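Local coordinates for protein predicted acyltransferase with acyl-CoA N-acyltransferase domain (Escherichia coli, PDB 4RS2) that binds coenzyme A and probably acts as a GNAT-family N-acyltransferase, its overexpression relieving small-RNA silencing of several target RNAs, at residues D31-R36 / P92-E97; D84-G89 / F119-V124; H48-D53 / E175-F180. All blocks are in the same frame, centred on the assembly; numbering follows the deposited sequence.

Contact 1. Residues D31-R36 / P92-E97. With COA (coenzyme A), chain C.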
loop_
_atom_site.group_PDB
_atom_site.type_symbol
_atom_site.label_atom_id
_atom_site.label_comp_id
_atom_site.label_asym_id
_atom_site.label_seq_id
_atom_site.Cartn_x
_atom_site.Cartn_y
_atom_site.Cartn_z
ATOM N N ASP A 31 12.526 5.897 -4.676
ATOM C CA ASP A 31 13.033 4.964 -5.674
ATOM C C ASP A 31 14.163 4.141 -5.138
ATOM O O ASP A 31 14.204 2.908 -5.373
ATOM C CB ASP A 31 13.465 5.699 -6.943
ATOM C CG ASP A 31 13.699 4.766 -8.131
ATOM O OD1 ASP A 31 12.722 4.451 -8.833
ATOM O OD2 ASP A 31 14.853 4.387 -8.390
ATOM N N ALA A 32 15.057 4.768 -4.364
ATOM C CA ALA A 32 16.219 4.084 -3.848
ATOM C C ALA A 32 15.783 3.080 -2.811
ATOM O O ALA A 32 16.305 1.968 -2.774
ATOM C CB ALA A 32 17.230 5.070 -3.285
ATOM N N LEU A 33 14.846 3.474 -1.955
ATOM C CA LEU A 33 14.305 2.535 -0.973
ATOM C C LEU A 33 13.674 1.299 -1.624
ATOM O O LEU A 33 13.890 0.153 -1.181
ATOM C CB LEU A 33 13.258 3.225 -0.106
ATOM C CG LEU A 33 12.529 2.331 0.879
ATOM C CD1 LEU A 33 13.433 1.802 1.998
ATOM C CD2 LEU A 33 11.380 3.138 1.438
ATOM N N LEU A 34 12.896 1.522 -2.685
ATOM C CA LEU A 34 12.215 0.407 -3.342
ATOM C C LEU A 34 13.199 -0.503 -4.055
ATOM O O LEU A 34 13.041 -1.730 -4.028
ATOM C CB LEU A 34 11.124 0.928 -4.309
ATOM C CG LEU A 34 9.981 1.675 -3.570
ATOM C CD1 LEU A 34 9.008 2.265 -4.559
ATOM C CD2 LEU A 34 9.277 0.785 -2.581
ATOM N N ARG A 35 14.230 0.062 -4.656
ATOM C CA ARG A 35 15.217 -0.774 -5.339
ATOM C C ARG A 35 16.037 -1.630 -4.409
ATOM O O ARG A 35 16.431 -2.758 -4.766
ATOM C CB ARG A 35 16.143 0.086 -6.180
ATOM C CG ARG A 35 15.461 0.677 -7.385
ATOM C CD ARG A 35 16.383 1.479 -8.286
ATOM N NE ARG A 35 15.642 1.944 -9.454
ATOM C CZ ARG A 35 15.569 1.301 -10.621
ATOM N NH1 ARG A 35 16.256 0.185 -10.832
ATOM N NH2 ARG A 35 14.814 1.795 -11.595
ATOM N N ARG A 36 16.296 -1.102 -3.221
ATOM C CA ARG A 36 17.104 -1.824 -2.252
ATOM C C ARG A 36 16.305 -2.804 -1.401
ATOM O O ARG A 36 16.878 -3.756 -0.897
ATOM C CB ARG A 36 17.948 -0.873 -1.389
ATOM C CG ARG A 36 17.234 0.023 -0.403
ATOM C CD ARG A 36 18.260 0.789 0.446
ATOM N NE ARG A 36 17.621 1.719 1.375
ATOM C CZ ARG A 36 17.303 2.990 1.101
ATOM N NH1 ARG A 36 17.576 3.527 -0.079
ATOM N NH2 ARG A 36 16.722 3.732 2.021
ATOM N N PRO A 92 3.400 -0.432 -3.312
ATOM C CA PRO A 92 4.118 -1.349 -2.436
ATOM C C PRO A 92 4.127 -0.845 -1.009
ATOM O O PRO A 92 3.555 0.208 -0.710
ATOM C CB PRO A 92 5.550 -1.297 -2.974
ATOM C CG PRO A 92 5.698 0.048 -3.538
ATOM C CD PRO A 92 4.329 0.533 -3.945
ATOM N N LEU A 93 4.725 -1.655 -0.130
ATOM C CA LEU A 93 4.912 -1.355 1.271
ATOM C C LEU A 93 6.320 -1.754 1.604
ATOM O O LEU A 93 6.705 -2.914 1.431
ATOM C CB LEU A 93 3.933 -2.144 2.145
ATOM C CG LEU A 93 4.155 -2.033 3.656
ATOM C CD1 LEU A 93 3.950 -0.601 4.089
ATOM C CD2 LEU A 93 3.219 -2.979 4.416
ATOM N N ALA A 94 7.111 -0.807 2.087
ATOM C CA ALA A 94 8.503 -1.076 2.370
ATOM C C ALA A 94 9.042 -0.284 3.531
ATOM O O ALA A 94 8.713 0.880 3.694
ATOM C CB ALA A 94 9.343 -0.802 1.140
ATOM N N VAL A 95 9.861 -0.958 4.327
ATOM C CA VAL A 95 10.608 -0.286 5.381
ATOM C C VAL A 95 12.083 -0.654 5.219
ATOM O O VAL A 95 12.428 -1.831 5.002
ATOM C CB VAL A 95 10.073 -0.675 6.765
ATOM C CG1 VAL A 95 10.987 -0.161 7.862
ATOM C CG2 VAL A 95 8.642 -0.190 6.938
ATOM N N ASP A 96 12.942 0.374 5.290
ATOM C CA ASP A 96 14.387 0.175 5.165
ATOM C C ASP A 96 14.857 -0.852 6.195
ATOM O O ASP A 96 14.453 -0.801 7.326
ATOM C CB ASP A 96 15.110 1.495 5.360
ATOM C CG ASP A 96 16.593 1.410 5.033
ATOM O OD1 ASP A 96 17.320 0.573 5.619
ATOM O OD2 ASP A 96 17.091 2.242 4.238
ATOM N N GLU A 97 15.702 -1.771 5.760
ATOM C CA GLU A 97 16.189 -2.844 6.629
ATOM C C GLU A 97 16.730 -2.286 7.965
ATOM O O GLU A 97 16.578 -2.932 9.007
ATOM C CB GLU A 97 17.225 -3.702 5.871
ATOM C CG GLU A 97 17.536 -5.028 6.548
ATOM C CD GLU A 97 18.220 -6.040 5.632
ATOM O OE1 GLU A 97 18.225 -5.866 4.381
ATOM O OE2 GLU A 97 18.765 -7.035 6.173
HETATM N N1A COA C . 5.617 -11.831 7.710
HETATM C C2A COA C . 4.676 -11.731 8.680
HETATM N N3A COA C . 4.631 -10.704 9.547
HETATM C C4A COA C . 5.541 -9.696 9.442
HETATM C C5A COA C . 6.579 -9.737 8.424
HETATM C C6A COA C . 6.569 -10.888 7.522
HETATM N N6A COA C . 7.508 -10.953 6.551
HETATM N N7A COA C . 7.332 -8.637 8.573
HETATM C C8A COA C . 6.812 -7.942 9.607
HETATM N N9A COA C . 5.782 -8.586 10.139
HETATM C C1B COA C . 4.944 -8.128 11.249
HETATM C C2B COA C . 5.688 -7.693 12.497
HETATM O O2B COA C . 6.138 -8.809 13.278
HETATM C C3B COA C . 4.640 -6.850 13.170
HETATM O O3B COA C . 3.669 -7.696 13.798
HETATM P P3B COA C . 2.593 -7.132 14.871
HETATM O O7A COA C . 2.624 -5.618 14.823
HETATM O O8A COA C . 1.292 -7.744 14.530
HETATM O O9A COA C . 3.101 -7.666 16.166
HETATM C C4B COA C . 3.961 -6.156 11.990
HETATM O O4B COA C . 4.282 -6.928 10.822
HETATM C C5B COA C . 4.419 -4.725 11.799
HETATM O O5B COA C . 5.850 -4.674 11.796
HETATM P P1A COA C . 6.698 -3.341 11.503
HETATM O O1A COA C . 7.860 -3.257 12.447
HETATM O O2A COA C . 5.710 -2.221 11.358
HETATM O O3A COA C . 7.277 -3.637 10.020
HETATM P P2A COA C . 8.740 -4.119 9.571
HETATM O O4A COA C . 9.774 -3.124 9.897
HETATM O O5A COA C . 9.024 -5.527 10.061
HETATM O O6A COA C . 8.522 -4.088 7.976
HETATM C CBP COA C . 8.094 -5.024 5.784
HETATM C CCP COA C . 7.835 -5.125 7.274
HETATM C CDP COA C . 7.401 -6.163 5.047
HETATM C CEP COA C . 7.510 -3.695 5.336
HETATM C CAP COA C . 9.621 -5.070 5.577
HETATM O OAP COA C . 10.171 -6.314 6.066
HETATM C C9P COA C . 10.065 -4.855 4.151
HETATM O O9P COA C . 10.160 -3.720 3.654
HETATM N N8P COA C . 10.414 -5.959 3.491
HETATM C C7P COA C . 10.955 -5.899 2.145
HETATM C C6P COA C . 9.835 -5.820 1.131
HETATM C C5P COA C . 9.069 -7.121 1.135
HETATM O O5P COA C . 7.985 -7.208 1.682
HETATM N N4P COA C . 9.641 -8.137 0.504
HETATM C C3P COA C . 8.974 -9.411 0.309
HETATM C C2P COA C . 9.040 -9.819 -1.163
HETATM S S1P COA C . 7.474 -10.560 -1.696
HETATM O O HOH W 1 17.297 -3.947 2.306
#
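In one of two modelled conformers of Arg36, Asp96 OD2 is gripped by two of its nitrogens: Arg36 NH2 donates to it at 2.7 Å and Arg36 NE at 3.0 Å. With a second conformer present, the grip need not be permanent. The salt bridge is side-on but lopsided, since both donors share a single oxygen and the guanidinium and carboxylate planes stand 53° apart. NH2 arrives on the anti side of the oxygen, whereas NE meets it from above the carboxylate plane; OD1 turns to the backbone N of Lys98. Arg36 starts from the cramped rotamer in which CG sits between backbone N and carbonyl carbon (chi1 69°), then runs extended to NE. This lays the guanidinium over Leu33 CA, with its edge to the aspartate. Leu33 CD1 rests 3.6 Å from Asp96 N, and Leu34 CD2 drops between Pro92 CG (3.8 Å) and Ala94 CB (4.0 Å). Helix segment 31-36 runs at about a right angle to strand segment 92-95, with apolar side chains between them. Val95 N donates to coenzyme A O9P at 2.9 Å, nearly straight at 170°. The chemistry is thus an ion pair at the exposed rim of a buried apolar contact, beside a cofactor-binding amide.

Contact 2. Residues D84-G89 / F119-V124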
loop_
_atom_site.group_PDB
_atom_site.type_symbol
_atom_site.label_atom_id
_atom_site.label_comp_id
_atom_site.label_asym_id
_atom_site.label_seq_id
_atom_site.Cartn_x
_atom_site.Cartn_y
_atom_site.Cartn_z
ATOM N N ASP A 84 -16.206 2.474 -10.588
ATOM C CA ASP A 84 -15.473 3.206 -9.561
ATOM C C ASP A 84 -16.340 3.362 -8.330
ATOM O O ASP A 84 -17.330 4.091 -8.351
ATOM C CB ASP A 84 -15.099 4.590 -10.102
ATOM C CG ASP A 84 -14.474 5.488 -9.066
ATOM O OD1 ASP A 84 -14.130 5.013 -7.950
ATOM O OD2 ASP A 84 -14.315 6.697 -9.390
ATOM N N LEU A 85 -15.954 2.648 -7.274
ATOM C CA LEU A 85 -16.626 2.673 -5.978
ATOM C C LEU A 85 -15.749 3.338 -4.903
ATOM O O LEU A 85 -15.973 3.158 -3.710
ATOM C CB LEU A 85 -16.925 1.238 -5.545
ATOM C CG LEU A 85 -17.721 0.350 -6.489
ATOM C CD1 LEU A 85 -17.827 -1.046 -5.873
ATOM C CD2 LEU A 85 -19.085 0.955 -6.784
ATOM N N GLN A 86 -14.738 4.079 -5.330
ATOM C CA GLN A 86 -13.828 4.751 -4.416
ATOM C C GLN A 86 -13.039 3.723 -3.600
ATOM O O GLN A 86 -12.904 3.842 -2.401
ATOM C CB GLN A 86 -14.584 5.735 -3.510
ATOM C CG GLN A 86 -15.413 6.738 -4.301
ATOM C CD GLN A 86 -14.551 7.654 -5.147
ATOM O OE1 GLN A 86 -13.557 8.201 -4.668
ATOM N NE2 GLN A 86 -14.936 7.844 -6.405
ATOM N N TRP A 87 -12.546 2.711 -4.305
ATOM C CA TRP A 87 -11.651 1.716 -3.741
ATOM C C TRP A 87 -10.228 1.940 -4.270
ATOM O O TRP A 87 -10.037 2.463 -5.375
ATOM C CB TRP A 87 -12.069 0.294 -4.123
ATOM C CG TRP A 87 -13.269 -0.236 -3.456
ATOM C CD1 TRP A 87 -14.348 0.465 -2.981
ATOM C CD2 TRP A 87 -13.579 -1.624 -3.278
ATOM N NE1 TRP A 87 -15.290 -0.404 -2.483
ATOM C CE2 TRP A 87 -14.844 -1.691 -2.640
ATOM C CE3 TRP A 87 -12.893 -2.801 -3.539
ATOM C CZ2 TRP A 87 -15.435 -2.904 -2.280
ATOM C CZ3 TRP A 87 -13.472 -4.029 -3.156
ATOM C CH2 TRP A 87 -14.737 -4.059 -2.540
ATOM N N VAL A 88 -9.255 1.499 -3.482
ATOM C CA VAL A 88 -7.840 1.576 -3.877
ATOM C C VAL A 88 -7.143 0.273 -3.554
ATOM O O VAL A 88 -7.629 -0.505 -2.725
ATOM C CB VAL A 88 -7.090 2.714 -3.182
ATOM C CG1 VAL A 88 -7.616 4.063 -3.637
ATOM C CG2 VAL A 88 -7.154 2.529 -1.669
ATOM N N GLY A 89 -6.031 0.032 -4.256
ATOM C CA GLY A 89 -5.149 -1.093 -4.007
ATOM C C GLY A 89 -3.863 -0.573 -3.340
ATOM O O GLY A 89 -3.284 0.431 -3.779
ATOM N N PHE A 119 -10.733 11.006 3.492
ATOM C CA PHE A 119 -10.998 11.564 2.173
ATOM C C PHE A 119 -12.070 10.843 1.355
ATOM O O PHE A 119 -12.193 11.083 0.161
ATOM C CB PHE A 119 -9.691 11.825 1.431
ATOM C CG PHE A 119 -8.830 12.878 2.115
ATOM C CD1 PHE A 119 -9.309 14.173 2.295
ATOM C CD2 PHE A 119 -7.564 12.569 2.595
ATOM C CE1 PHE A 119 -8.541 15.140 2.929
ATOM C CE2 PHE A 119 -6.788 13.530 3.224
ATOM C CZ PHE A 119 -7.274 14.814 3.395
ATOM N N GLY A 120 -12.865 9.985 1.991
ATOM C CA GLY A 120 -14.049 9.433 1.324
ATOM C C GLY A 120 -13.945 8.086 0.613
ATOM O O GLY A 120 -14.890 7.662 -0.045
ATOM N N TYR A 121 -12.807 7.406 0.733
ATOM C CA TYR A 121 -12.641 6.095 0.125
ATOM C C TYR A 121 -13.338 5.045 0.981
ATOM O O TYR A 121 -13.526 5.227 2.195
ATOM C CB TYR A 121 -11.156 5.778 -0.063
ATOM C CG TYR A 121 -10.589 6.643 -1.138
ATOM C CD1 TYR A 121 -10.245 7.941 -0.886
ATOM C CD2 TYR A 121 -10.470 6.166 -2.437
ATOM C CE1 TYR A 121 -9.767 8.772 -1.905
ATOM C CE2 TYR A 121 -10.006 6.973 -3.455
ATOM C CZ TYR A 121 -9.638 8.260 -3.184
ATOM O OH TYR A 121 -9.169 9.053 -4.203
ATOM N N ALA A 122 -13.743 3.957 0.335
ATOM C CA ALA A 122 -14.553 2.935 0.986
ATOM C C ALA A 122 -13.881 1.625 1.319
ATOM O O ALA A 122 -14.377 0.911 2.189
ATOM C CB ALA A 122 -15.780 2.659 0.147
ATOM N N ALA A 123 -12.820 1.268 0.596
ATOM C CA ALA A 123 -12.150 0.003 0.802
ATOM C C ALA A 123 -10.750 0.007 0.190
ATOM O O ALA A 123 -10.487 0.729 -0.766
ATOM C CB ALA A 123 -12.959 -1.141 0.224
ATOM N N VAL A 124 -9.922 -0.876 0.719
ATOM C CA VAL A 124 -8.557 -1.044 0.296
ATOM C C VAL A 124 -8.288 -2.510 0.053
ATOM O O VAL A 124 -8.598 -3.338 0.906
ATOM C CB VAL A 124 -7.568 -0.537 1.358
ATOM C CG1 VAL A 124 -6.146 -0.704 0.815
ATOM C CG2 VAL A 124 -7.849 0.923 1.666
#
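Two backbone bonds join Asp84-Gly89 to Phe119-Val124. Ala122 N donates to Gln86 O at 2.9 Å, almost straight, and Val88 N donates to Ala123 O at 3.1 Å. Two CA-H...O contacts run beside them, Trp87 CA to Ala123 O and Val124 CA to Val88 O (3.2 Å), and Val88 pairs with Val124 in parallel register. Ala123 N, by contrast, is buried here without a hydrogen-bond partner.

Trp87 and Tyr121 each make a distinct aromatic contact. Ala123 CB stands 3.5 Å from the centroid of the Trp87 five-membered ring and only 10° off its normal, a CH-pi contact square over the face; Leu85 CD1 lies over the opposite face, toward the rim. Trp87 takes chi1 -73°, CG opposite its carbonyl carbon, which swings the indole across the neighbouring strand. The Tyr121 ring has Gln86 OE1 above one face near the rim, the amide and ring planes 46° apart, while its CD2 is 3.4 Å from Gln86 O.

Apolar packing fills the Val88 face. Val88 CG1 touches Tyr121 CD2 at 3.7 Å, the side chains roughly at right angles, and its other methyl, CG2, meets Val124 CG2 at 3.8 Å. Leu116 of helix 104-118 packs against Val88, Tyr121 and Val124.

Each segment also contains a turn motif. Asp84 OD1 accepts from Gln86 N in an Asx turn where the chain rounds its corner, and Gly120, with positive phi, is the C-prime residue of the Schellman motif ending helix 104-118. Strand 87-95, that helix and strand 123-127 form a beta-alpha-beta unit, and the parallel pairing of its strands is characteristic of the GNAT acetyltransferase core.

Contact 3. Residues H48-D53 / E175-F180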
loop_
_atom_site.group_PDB
_atom_site.type_symbol
_atom_site.label_atom_id
_atom_site.label_comp_id
_atom_site.label_asym_id
_atom_site.label_seq_id
_atom_site.Cartn_x
_atom_site.Cartn_y
_atom_site.Cartn_z
ATOM N N HIS A 48 7.259 4.623 -10.130
ATOM C CA HIS A 48 7.625 5.653 -11.092
ATOM C C HIS A 48 6.528 5.826 -12.146
ATOM O O HIS A 48 6.079 6.938 -12.438
ATOM C CB HIS A 48 8.923 5.273 -11.787
ATOM C CG HIS A 48 9.293 6.218 -12.881
ATOM N ND1 HIS A 48 8.908 6.029 -14.192
ATOM C CD2 HIS A 48 9.956 7.397 -12.849
ATOM C CE1 HIS A 48 9.344 7.038 -14.924
ATOM N NE2 HIS A 48 9.970 7.886 -14.132
ATOM N N ASP A 49 6.077 4.715 -12.725
ATOM C CA ASP A 49 5.051 4.807 -13.762
ATOM C C ASP A 49 3.708 5.304 -13.246
ATOM O O ASP A 49 3.055 6.080 -13.925
ATOM C CB ASP A 49 4.897 3.475 -14.481
ATOM C CG ASP A 49 6.120 3.091 -15.296
ATOM O OD1 ASP A 49 7.074 3.891 -15.427
ATOM O OD2 ASP A 49 6.119 1.965 -15.819
ATOM N N LEU A 50 3.262 4.843 -12.079
ATOM C CA LEU A 50 1.997 5.321 -11.533
ATOM C C LEU A 50 2.057 6.806 -11.279
ATOM O O LEU A 50 1.115 7.530 -11.587
ATOM C CB LEU A 50 1.684 4.613 -10.202
ATOM C CG LEU A 50 1.340 3.127 -10.263
ATOM C CD1 LEU A 50 1.302 2.511 -8.884
ATOM C CD2 LEU A 50 0.030 2.888 -10.989
ATOM N N ARG A 51 3.164 7.280 -10.722
ATOM C CA ARG A 51 3.259 8.683 -10.424
ATOM C C ARG A 51 3.279 9.526 -11.688
ATOM O O ARG A 51 2.596 10.559 -11.778
ATOM C CB ARG A 51 4.523 8.980 -9.618
ATOM C CG ARG A 51 4.641 10.449 -9.221
ATOM C CD ARG A 51 5.901 10.751 -8.420
ATOM N NE ARG A 51 6.036 9.996 -7.180
ATOM C CZ ARG A 51 6.927 9.025 -6.987
ATOM N NH1 ARG A 51 7.761 8.685 -7.972
ATOM N NH2 ARG A 51 6.983 8.406 -5.807
ATOM N N GLU A 52 4.077 9.089 -12.651
ATOM C CA GLU A 52 4.239 9.844 -13.875
ATOM C C GLU A 52 2.919 9.984 -14.613
ATOM O O GLU A 52 2.629 11.044 -15.197
ATOM C CB GLU A 52 5.278 9.182 -14.769
ATOM C CG GLU A 52 5.601 9.991 -16.022
ATOM C CD GLU A 52 6.393 9.197 -17.036
ATOM O OE1 GLU A 52 7.291 8.427 -16.633
ATOM O OE2 GLU A 52 6.120 9.345 -18.247
ATOM N N ASP A 53 2.102 8.937 -14.579
ATOM C CA ASP A 53 0.852 8.929 -15.338
ATOM C C ASP A 53 -0.408 9.355 -14.544
ATOM O O ASP A 53 -1.516 9.356 -15.083
ATOM C CB ASP A 53 0.695 7.564 -15.977
ATOM C CG ASP A 53 1.786 7.286 -17.018
ATOM O OD1 ASP A 53 2.065 8.176 -17.841
ATOM O OD2 ASP A 53 2.355 6.180 -17.042
ATOM N N GLU A 175 -10.042 -4.711 -10.547
ATOM C CA GLU A 175 -9.007 -4.418 -11.520
ATOM C C GLU A 175 -8.086 -3.287 -11.090
ATOM O O GLU A 175 -8.542 -2.186 -10.752
ATOM C CB GLU A 175 -9.655 -4.063 -12.853
ATOM C CG GLU A 175 -10.113 -5.273 -13.666
ATOM C CD GLU A 175 -9.100 -5.717 -14.695
ATOM O OE1 GLU A 175 -7.947 -6.026 -14.361
ATOM O OE2 GLU A 175 -9.475 -5.756 -15.863
ATOM N N TYR A 176 -6.784 -3.578 -11.112
ATOM C CA TYR A 176 -5.757 -2.578 -10.823
ATOM C C TYR A 176 -5.435 -1.887 -12.160
ATOM O O TYR A 176 -5.841 -2.321 -13.240
ATOM C CB TYR A 176 -4.478 -3.221 -10.307
ATOM C CG TYR A 176 -4.452 -3.748 -8.890
ATOM C CD1 TYR A 176 -5.171 -4.878 -8.530
ATOM C CD2 TYR A 176 -3.605 -3.202 -7.946
ATOM C CE1 TYR A 176 -5.111 -5.387 -7.228
ATOM C CE2 TYR A 176 -3.531 -3.698 -6.657
ATOM C CZ TYR A 176 -4.286 -4.794 -6.300
ATOM O OH TYR A 176 -4.222 -5.348 -5.059
ATOM N N HIS A 177 -4.702 -0.790 -12.084
ATOM C CA HIS A 177 -4.260 -0.118 -13.280
ATOM C C HIS A 177 -3.319 -1.046 -14.057
ATOM O O HIS A 177 -2.642 -1.918 -13.475
ATOM C CB HIS A 177 -3.516 1.112 -12.874
ATOM C CG HIS A 177 -3.160 1.975 -14.021
ATOM N ND1 HIS A 177 -1.946 1.891 -14.660
ATOM C CD2 HIS A 177 -3.884 2.900 -14.697
ATOM C CE1 HIS A 177 -1.916 2.763 -15.650
ATOM N NE2 HIS A 177 -3.082 3.379 -15.697
ATOM N N GLU A 178 -3.264 -0.885 -15.363
ATOM C CA GLU A 178 -2.431 -1.770 -16.180
ATOM C C GLU A 178 -0.952 -1.737 -15.840
ATOM O O GLU A 178 -0.241 -2.673 -16.180
ATOM C CB GLU A 178 -2.655 -1.465 -17.648
ATOM C CG GLU A 178 -2.222 -0.084 -18.059
ATOM C CD GLU A 178 -2.605 0.224 -19.474
ATOM O OE1 GLU A 178 -1.957 -0.330 -20.378
ATOM O OE2 GLU A 178 -3.538 1.025 -19.665
ATOM N N HIS A 179 -0.471 -0.693 -15.159
ATOM C CA HIS A 179 0.936 -0.647 -14.769
ATOM C C HIS A 179 1.300 -1.791 -13.842
ATOM O O HIS A 179 2.478 -2.128 -13.693
ATOM C CB HIS A 179 1.325 0.678 -14.090
ATOM C CG HIS A 179 1.416 1.836 -15.023
ATOM N ND1 HIS A 179 1.779 1.705 -16.349
ATOM C CD2 HIS A 179 1.305 3.165 -14.800
ATOM C CE1 HIS A 179 1.811 2.895 -16.909
ATOM N NE2 HIS A 179 1.521 3.797 -15.996
ATOM N N PHE A 180 0.296 -2.431 -13.257
ATOM C CA PHE A 180 0.543 -3.610 -12.385
ATOM C C PHE A 180 0.800 -4.913 -13.138
ATOM O O PHE A 180 1.140 -5.933 -12.513
ATOM C CB PHE A 180 -0.611 -3.799 -11.400
ATOM C CG PHE A 180 -0.546 -2.883 -10.205
ATOM C CD1 PHE A 180 -1.008 -1.586 -10.295
ATOM C CD2 PHE A 180 -0.009 -3.314 -9.005
ATOM C CE1 PHE A 180 -0.951 -0.750 -9.229
ATOM C CE2 PHE A 180 0.062 -2.470 -7.927
ATOM C CZ PHE A 180 -0.424 -1.181 -8.036
#
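The imidazole of His179 lies flat on Asp49 CB, which stands 3.7 Å from the ring centroid and nearly on the ring normal. His177 CE1 occupies the other face, toward the rim, so the ring is held between helix and loop. At its edge, NE2 donates to Asp53 OD2 at 2.7 Å; the bond is bent (141°) and comes in on the anti side of the oxygen, with carboxylate and ring planes 32° apart. His179 keeps CG opposite the carbonyl carbon (chi1 -73°), reaching across to the helix, and its backbone N donates to His177 ND1, which ties the two histidines together. The nearby carboxylates of Asp49 and Asp53 would probably favour a protonated His179, although Asp49 OD2 is itself salt-bridged to Arg182. Leu50 and His179 run alongside each other, pointing opposite ways, with Leu50 CD2 4.0 Å from His179 CB. The other methyl, CD1, approaches the Phe180 ring at CE1, also 4.0 Å away, with the two side chains about perpendicular. Tyr176 CD2 lies over one Phe180 face. The contact therefore docks the loop after strand 172-175 on helix 42-53, Leu46 of that helix touching His179 and Phe180, while Ser76 of strand 69-80 also packs on Phe180.

Overall arrangement
Contacts 1 and 2 sit on opposite sides of the chain's centre, 24 Å apart between centres, at the ends of strand 87-95. Coenzyme A binds at the contact 1 end, where Ala94 and Val95 belong to its pocket; Gly101, Gly103 and Arg106, on the chain leading into and along helix 104-118, bond it too, and that helix leads to contact 2. Contact 3 lies 18 Å from contact 1 and 16 Å from contact 2, centre to centre. It touches contact 2 through Gly89 CA and Tyr176 CE2 (4.1 Å), and approaches contact 1 through helices 27-37 and 42-53, nearest atoms about 5 Å apart, without touching. The Phe180 side chain is about 13 Å from the cofactor.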